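Local coordinates for glutathione s-transferase (Haemonchus contortus, PDB 2WS2), which probably catalyses the conjugation of glutathione to electrophilic substrates with release of a halide, and belongs to the sigma family of glutathione transferases, at residues R33-H36 against E37-P40; F98-E101 against V102-Y105; S152-F155 against A156-Y159. All blocks are in the same frame, centred on the assembly; numbering follows the deposited sequence.

Interaction 1: residues R33-H36 against E37-P40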
loop_
_atom_site.group_PDB
_atom_site.type_symbol
_atom_site.label_atom_id
_atom_site.label_comp_id
_atom_site.label_asym_id
_atom_site.label_seq_id
_atom_site.Cartn_x
_atom_site.Cartn_y
_atom_site.Cartn_z
ATOM N N ARG A 33 4.371 18.663 14.580
ATOM C CA ARG A 33 5.232 18.800 13.428
ATOM C C ARG A 33 6.660 18.949 13.936
ATOM O O ARG A 33 6.936 19.859 14.733
ATOM C CB ARG A 33 4.789 20.038 12.649
ATOM C CG ARG A 33 3.585 19.803 11.780
ATOM C CD ARG A 33 2.944 21.119 11.346
ATOM N NE ARG A 33 1.587 20.896 10.863
ATOM C CZ ARG A 33 1.226 20.854 9.587
ATOM N NH1 ARG A 33 2.110 21.047 8.598
ATOM N NH2 ARG A 33 -0.048 20.618 9.308
ATOM N N LEU A 34 7.542 18.032 13.530
ATOM C CA LEU A 34 8.911 17.960 14.047
ATOM C C LEU A 34 9.885 18.419 12.964
ATOM O O LEU A 34 9.702 18.150 11.770
ATOM C CB LEU A 34 9.296 16.525 14.502
ATOM C CG LEU A 34 8.594 15.808 15.671
ATOM C CD1 LEU A 34 9.145 14.360 15.850
ATOM C CD2 LEU A 34 8.700 16.575 16.986
ATOM N N THR A 35 10.922 19.115 13.396
ATOM C CA THR A 35 11.934 19.601 12.495
ATOM C C THR A 35 12.785 18.402 12.122
ATOM O O THR A 35 12.798 17.352 12.823
ATOM C CB THR A 35 12.840 20.670 13.187
ATOM O OG1 THR A 35 13.349 20.118 14.391
ATOM C CG2 THR A 35 12.076 21.956 13.548
ATOM N N HIS A 36 13.476 18.517 11.007
ATOM C CA HIS A 36 14.461 17.500 10.680
ATOM C C HIS A 36 15.575 17.458 11.759
ATOM O O HIS A 36 16.194 16.429 12.001
ATOM C CB HIS A 36 15.012 17.754 9.291
ATOM C CG HIS A 36 14.128 17.261 8.191
ATOM N ND1 HIS A 36 12.771 17.536 8.136
ATOM C CD2 HIS A 36 14.406 16.531 7.088
ATOM C CE1 HIS A 36 12.255 16.982 7.058
ATOM N NE2 HIS A 36 13.225 16.381 6.397
ATOM N N GLU A 37 15.778 18.580 12.428
ATOM C CA GLU A 37 16.837 18.739 13.405
ATOM C C GLU A 37 16.455 18.166 14.777
ATOM O O GLU A 37 17.321 17.759 15.522
ATOM C CB GLU A 37 17.279 20.214 13.512
ATOM C CG GLU A 37 17.893 20.851 12.215
ATOM C CD GLU A 37 16.878 20.937 11.051
ATOM O OE1 GLU A 37 15.704 21.081 11.339
ATOM O OE2 GLU A 37 17.247 20.854 9.867
ATOM N N GLU A 38 15.165 18.187 15.103
ATOM C CA GLU A 38 14.621 17.638 16.338
ATOM C C GLU A 38 14.429 16.118 16.231
ATOM O O GLU A 38 14.418 15.416 17.246
ATOM C CB GLU A 38 13.212 18.186 16.582
ATOM C CG GLU A 38 13.053 19.407 17.400
ATOM C CD GLU A 38 11.587 19.872 17.401
ATOM O OE1 GLU A 38 10.949 20.081 16.299
ATOM O OE2 GLU A 38 11.080 20.008 18.531
ATOM N N TRP A 39 14.227 15.645 15.002
ATOM C CA TRP A 39 13.743 14.290 14.732
ATOM C C TRP A 39 14.547 13.129 15.422
ATOM O O TRP A 39 13.936 12.219 15.956
ATOM C CB TRP A 39 13.524 14.091 13.214
ATOM C CG TRP A 39 13.565 12.637 12.674
ATOM C CD1 TRP A 39 14.479 12.131 11.820
ATOM C CD2 TRP A 39 12.651 11.558 12.967
ATOM N NE1 TRP A 39 14.211 10.804 11.548
ATOM C CE2 TRP A 39 13.102 10.422 12.248
ATOM C CE3 TRP A 39 11.524 11.434 13.783
ATOM C CZ2 TRP A 39 12.451 9.169 12.308
ATOM C CZ3 TRP A 39 10.880 10.186 13.858
ATOM C CH2 TRP A 39 11.352 9.067 13.118
ATOM N N PRO A 40 15.895 13.160 15.405
ATOM C CA PRO A 40 16.658 12.096 16.098
ATOM C C PRO A 40 16.465 11.927 17.604
ATOM O O PRO A 40 16.865 10.887 18.144
ATOM C CB PRO A 40 18.102 12.487 15.808
ATOM C CG PRO A 40 18.029 13.070 14.469
ATOM C CD PRO A 40 16.783 13.911 14.491
#

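Interaction 2: residues F98-E101 against V102-Y105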
loop_
_atom_site.group_PDB
_atom_site.type_symbol
_atom_site.label_atom_id
_atom_site.label_comp_id
_atom_site.label_asym_id
_atom_site.label_seq_id
_atom_site.Cartn_x
_atom_site.Cartn_y
_atom_site.Cartn_z
ATOM N N PHE A 98 0.886 5.337 -8.829
ATOM C CA PHE A 98 1.049 6.433 -9.760
ATOM C C PHE A 98 2.085 7.355 -9.159
ATOM O O PHE A 98 2.991 7.777 -9.854
ATOM C CB PHE A 98 -0.272 7.147 -10.022
ATOM C CG PHE A 98 -0.125 8.501 -10.718
ATOM C CD1 PHE A 98 0.182 8.577 -12.075
ATOM C CD2 PHE A 98 -0.321 9.678 -10.017
ATOM C CE1 PHE A 98 0.307 9.813 -12.722
ATOM C CE2 PHE A 98 -0.217 10.935 -10.668
ATOM C CZ PHE A 98 0.099 10.987 -12.022
ATOM N N LEU A 99 1.950 7.639 -7.869
ATOM C CA LEU A 99 2.963 8.379 -7.103
ATOM C C LEU A 99 4.395 7.863 -7.278
ATOM O O LEU A 99 5.302 8.649 -7.523
ATOM C CB LEU A 99 2.586 8.437 -5.620
ATOM C CG LEU A 99 2.220 9.849 -5.168
ATOM C CD1 LEU A 99 1.141 10.452 -6.077
ATOM C CD2 LEU A 99 1.847 9.952 -3.680
ATOM N N ASN A 100 4.575 6.543 -7.198
ATOM C CA ASN A 100 5.896 5.922 -7.257
ATOM C C ASN A 100 6.534 5.892 -8.641
ATOM O O ASN A 100 7.737 6.129 -8.792
ATOM C CB ASN A 100 5.840 4.506 -6.694
ATOM C CG ASN A 100 6.112 4.456 -5.205
ATOM O OD1 ASN A 100 5.578 5.248 -4.420
ATOM N ND2 ASN A 100 6.942 3.503 -4.804
ATOM N N GLU A 101 5.726 5.571 -9.646
ATOM C CA GLU A 101 6.165 5.574 -11.039
ATOM C C GLU A 101 6.398 7.037 -11.506
ATOM O O GLU A 101 6.734 7.295 -12.660
ATOM C CB GLU A 101 5.071 4.912 -11.909
ATOM C CG GLU A 101 5.560 4.218 -13.200
ATOM C CD GLU A 101 4.652 4.505 -14.390
ATOM O OE1 GLU A 101 5.049 4.194 -15.523
ATOM O OE2 GLU A 101 3.555 5.088 -14.198
ATOM N N VAL A 102 6.224 7.996 -10.616
ATOM C CA VAL A 102 6.289 9.399 -11.033
ATOM C C VAL A 102 7.262 10.288 -10.230
ATOM O O VAL A 102 7.503 11.442 -10.594
ATOM C CB VAL A 102 4.845 9.985 -11.136
ATOM C CG1 VAL A 102 4.661 11.224 -10.301
ATOM C CG2 VAL A 102 4.427 10.156 -12.615
ATOM N N ARG A 103 7.821 9.726 -9.165
ATOM C CA ARG A 103 8.831 10.382 -8.313
ATOM C C ARG A 103 10.062 10.845 -9.116
ATOM O O ARG A 103 10.330 12.033 -9.171
ATOM C CB ARG A 103 9.307 9.443 -7.177
ATOM C CG ARG A 103 8.544 9.468 -5.867
ATOM C CD ARG A 103 7.833 8.129 -5.658
ATOM N NE ARG A 103 7.514 7.810 -4.264
ATOM C CZ ARG A 103 6.481 8.292 -3.583
ATOM N NH1 ARG A 103 5.656 9.174 -4.144
ATOM N NH2 ARG A 103 6.292 7.925 -2.317
ATOM N N PRO A 104 10.836 9.910 -9.707
ATOM C CA PRO A 104 12.015 10.299 -10.477
ATOM C C PRO A 104 11.862 11.520 -11.369
ATOM O O PRO A 104 12.840 12.246 -11.563
ATOM C CB PRO A 104 12.294 9.058 -11.309
ATOM C CG PRO A 104 12.006 7.964 -10.343
ATOM C CD PRO A 104 10.874 8.464 -9.435
ATOM N N TYR A 105 10.662 11.767 -11.878
ATOM C CA TYR A 105 10.406 12.995 -12.644
ATOM C C TYR A 105 9.929 14.149 -11.736
ATOM O O TYR A 105 9.967 15.313 -12.115
ATOM C CB TYR A 105 9.433 12.706 -13.807
ATOM C CG TYR A 105 8.893 13.954 -14.461
ATOM C CD1 TYR A 105 9.637 14.631 -15.425
ATOM C CD2 TYR A 105 7.670 14.483 -14.083
ATOM C CE1 TYR A 105 9.164 15.783 -16.012
ATOM C CE2 TYR A 105 7.186 15.651 -14.662
ATOM C CZ TYR A 105 7.936 16.281 -15.636
ATOM O OH TYR A 105 7.476 17.429 -16.217
#

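Interaction 3: residues S152-F155 against A156-Y159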
loop_
_atom_site.group_PDB
_atom_site.type_symbol
_atom_site.label_atom_id
_atom_site.label_comp_id
_atom_site.label_asym_id
_atom_site.label_seq_id
_atom_site.Cartn_x
_atom_site.Cartn_y
_atom_site.Cartn_z
ATOM N N SER A 152 -20.582 9.843 -1.017
ATOM C CA SER A 152 -20.191 10.655 0.133
ATOM C C SER A 152 -18.661 10.602 -0.019
ATOM O O SER A 152 -18.139 9.798 -0.812
ATOM C CB SER A 152 -20.686 10.031 1.461
ATOM O OG SER A 152 -20.480 10.878 2.626
ATOM N N LEU A 153 -17.954 11.464 0.706
ATOM C CA LEU A 153 -16.529 11.523 0.553
ATOM C C LEU A 153 -15.935 10.215 1.104
ATOM O O LEU A 153 -16.392 9.718 2.098
ATOM C CB LEU A 153 -15.951 12.752 1.271
ATOM C CG LEU A 153 -15.851 14.078 0.486
ATOM C CD1 LEU A 153 -15.152 13.911 -0.865
ATOM C CD2 LEU A 153 -17.228 14.709 0.297
ATOM N N THR A 154 -14.970 9.660 0.404
ATOM C CA THR A 154 -14.095 8.614 0.996
ATOM C C THR A 154 -12.615 9.061 0.969
ATOM O O THR A 154 -12.323 10.104 0.378
ATOM C CB THR A 154 -14.355 7.283 0.273
ATOM O OG1 THR A 154 -13.863 6.183 1.068
ATOM C CG2 THR A 154 -13.725 7.291 -1.111
ATOM N N PHE A 155 -11.657 8.310 1.563
ATOM C CA PHE A 155 -10.275 8.832 1.628
ATOM C C PHE A 155 -9.635 8.650 0.273
ATOM O O PHE A 155 -8.609 9.292 -0.028
ATOM C CB PHE A 155 -9.387 8.202 2.763
ATOM C CG PHE A 155 -9.189 6.701 2.626
ATOM C CD1 PHE A 155 -10.054 5.823 3.267
ATOM C CD2 PHE A 155 -8.175 6.174 1.838
ATOM C CE1 PHE A 155 -9.919 4.431 3.128
ATOM C CE2 PHE A 155 -8.011 4.776 1.704
ATOM C CZ PHE A 155 -8.897 3.912 2.353
ATOM N N ALA A 156 -10.265 7.825 -0.564
ATOM C CA ALA A 156 -9.803 7.653 -1.939
ATOM C C ALA A 156 -9.940 8.967 -2.751
ATOM O O ALA A 156 -9.079 9.287 -3.579
ATOM C CB ALA A 156 -10.524 6.559 -2.601
ATOM N N ASP A 157 -11.047 9.668 -2.502
ATOM C CA ASP A 157 -11.215 11.080 -2.904
ATOM C C ASP A 157 -10.096 11.980 -2.349
ATOM O O ASP A 157 -9.512 12.785 -3.080
ATOM C CB ASP A 157 -12.585 11.556 -2.415
ATOM C CG ASP A 157 -13.717 10.915 -3.202
ATOM O OD1 ASP A 157 -13.625 10.888 -4.422
ATOM O OD2 ASP A 157 -14.680 10.420 -2.610
ATOM N N LEU A 158 -9.762 11.815 -1.069
ATOM C CA LEU A 158 -8.794 12.708 -0.463
ATOM C C LEU A 158 -7.444 12.593 -1.150
ATOM O O LEU A 158 -6.810 13.609 -1.442
ATOM C CB LEU A 158 -8.752 12.579 1.062
ATOM C CG LEU A 158 -10.086 12.865 1.755
ATOM C CD1 LEU A 158 -9.989 12.771 3.238
ATOM C CD2 LEU A 158 -10.680 14.262 1.343
ATOM N N TYR A 159 -7.079 11.376 -1.554
ATOM C CA TYR A 159 -5.707 11.147 -2.001
ATOM C C TYR A 159 -5.490 11.694 -3.397
ATOM O O TYR A 159 -4.454 12.262 -3.700
ATOM C CB TYR A 159 -5.371 9.656 -1.999
ATOM C CG TYR A 159 -4.640 9.162 -0.764
ATOM C CD1 TYR A 159 -3.282 9.408 -0.586
ATOM C CD2 TYR A 159 -5.296 8.379 0.188
ATOM C CE1 TYR A 159 -2.591 8.935 0.537
ATOM C CE2 TYR A 159 -4.597 7.887 1.330
ATOM C CZ TYR A 159 -3.263 8.167 1.481
ATOM O OH TYR A 159 -2.605 7.711 2.597
#

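Interaction 1: residues R33-H36 against E37-P40
The backbone turns out of strand 30-34 at T35 and H36 into helical angles over E37-P40, and the N-H groups of E38 and W39 both reach back weakly to T35 O. The T35 and E38 side chains cross at about a right angle. T35 OG1 sits between its own N and carbonyl carbon (chi1 54°), which aims it at the next turn. There T35 OG1 accepts a 2.7 Å hydrogen bond from E38 N. The E38 side chain is extended beyond CG and folds back over T35. E38 OE1 takes the T35 N-H at 3.1 Å, an almost straight bond at 168°, on its anti side. The T35 hydroxyl gives E38 OE1 a second bond, also 3.1 Å from OG1. The reciprocal T35-E38 bonds follow the capping-box pattern, although the turn after them lacks regular helix bonds. This turn lies in the thioredoxin-like N-terminal domain. T35 CG2 adds a contact 3.5 Å from E38 OE1. Beside this polar group, L34 CD1 meets the edge of the W39 ring, near its plane, 4.3 Å from CE3. F9 meets the same indole edge-to-face and also touches the H36 ring.

Interaction 2: residues F98-E101 against V102-Y105
N100 and R103 lie side by side and point the same way, with their amide and guanidinium planes 28° apart. N100 OD1 sits 3.1 Å above one face of the guanidinium, offset toward its rim. N100 OD1 is 3.2 Å from R103 NE, but the angle is too poor for a hydrogen bond. The contact is therefore a polar group laid over a charged face, and the charge probably favours the carbonyl end of the amide there. R103 gets into this position by a bend at chi2 (113°), which turns its chain back over the end of the preceding helix. R103 CD then packs 3.2 Å from L99 O. R103 NH1 comes alongside the L99 side chain, 3.5 Å from CB, and the two side chains are set obliquely. The stretch is the break between helix 82-100 and the short helix 103-107 in the all-helical C-terminal domain. V102 N gives a hydrogen bond of 3.3 Å to L99 O, an i to i+3 turn. The donor stands above the carbonyl plane, not on a lone pair. V102 CB presses against the backbone of F98, 3.2 Å from its O. V102 CG2 approaches F98 CE1 at 4.1 Å, oblique to the ring. CG of F98 is anti to the backbone N (chi1 166°), which swings the ring toward this branch. F132 meets the F98 ring, while F125 and A128 of helix 118-143 cover V102. N100 also packs on N100 of the second subunit, placing this end of the contact at the dimer interface.

Interaction 3: residues S152-F155 against A156-Y159
T154 and D157 mark the start of helix 155-162, in the S/T-x-x-D sequence known as the N-capping box of glutathione transferases. Here the aspartate half is made. T154 N gives D157 OD2 a nearly straight hydrogen bond, 3.1 Å long at 174°, and OD2 uses its anti lone pair. The T154 hydroxyl makes no capping bond and turns to Y77 O instead. The other D157 oxygen, OD1, takes bonds from H182 NE2 and L148 N, so both ends of this buried carboxylate are held. The packing is tight around this site. D157 CB lies 3.2 Å from T154 O. The L153 side chain crosses that of D157 at about a right angle, with L153 CD1 3.8 Å from D157 CB. T154 CG2 touches A156 CB at 3.6 Å. From the next residue, F155 O accepts a hydrogen bond from Y159 N at 3.0 Å. The F155 ring is turned over the helix start by its chi1 of 61°, against I17, A72 and V88. The S152 end is looser. That residue is partly exposed, its side chain starts out away from the helix, and the closest approach is by its backbone, S152 O to D157 OD2 at 3.9 Å. At the far end, the F155 and Y159 rings meet edge to edge, their CD2 atoms 4.0 Å apart.

The three contacts lie in series along the chain and none touches another. Interaction 1 is on the surface of the N-terminal domain, which in this family supplies most of the glutathione site. Interactions 2 and 3 belong to the helical C-terminal domain. These two contacts lie on opposite sides of the chain's centre, their centres 21 Å apart and their nearest atoms about 6 Å apart. Interaction 1 is about 14 Å from each at the nearest atoms. The centre of interaction 3 is 9 Å from that of the chain, the closest of the three. Interaction 3 reaches helices 16-24 and 64-75 of the N-terminal domain. It thus joins the two domains, while interaction 2 touches the second subunit.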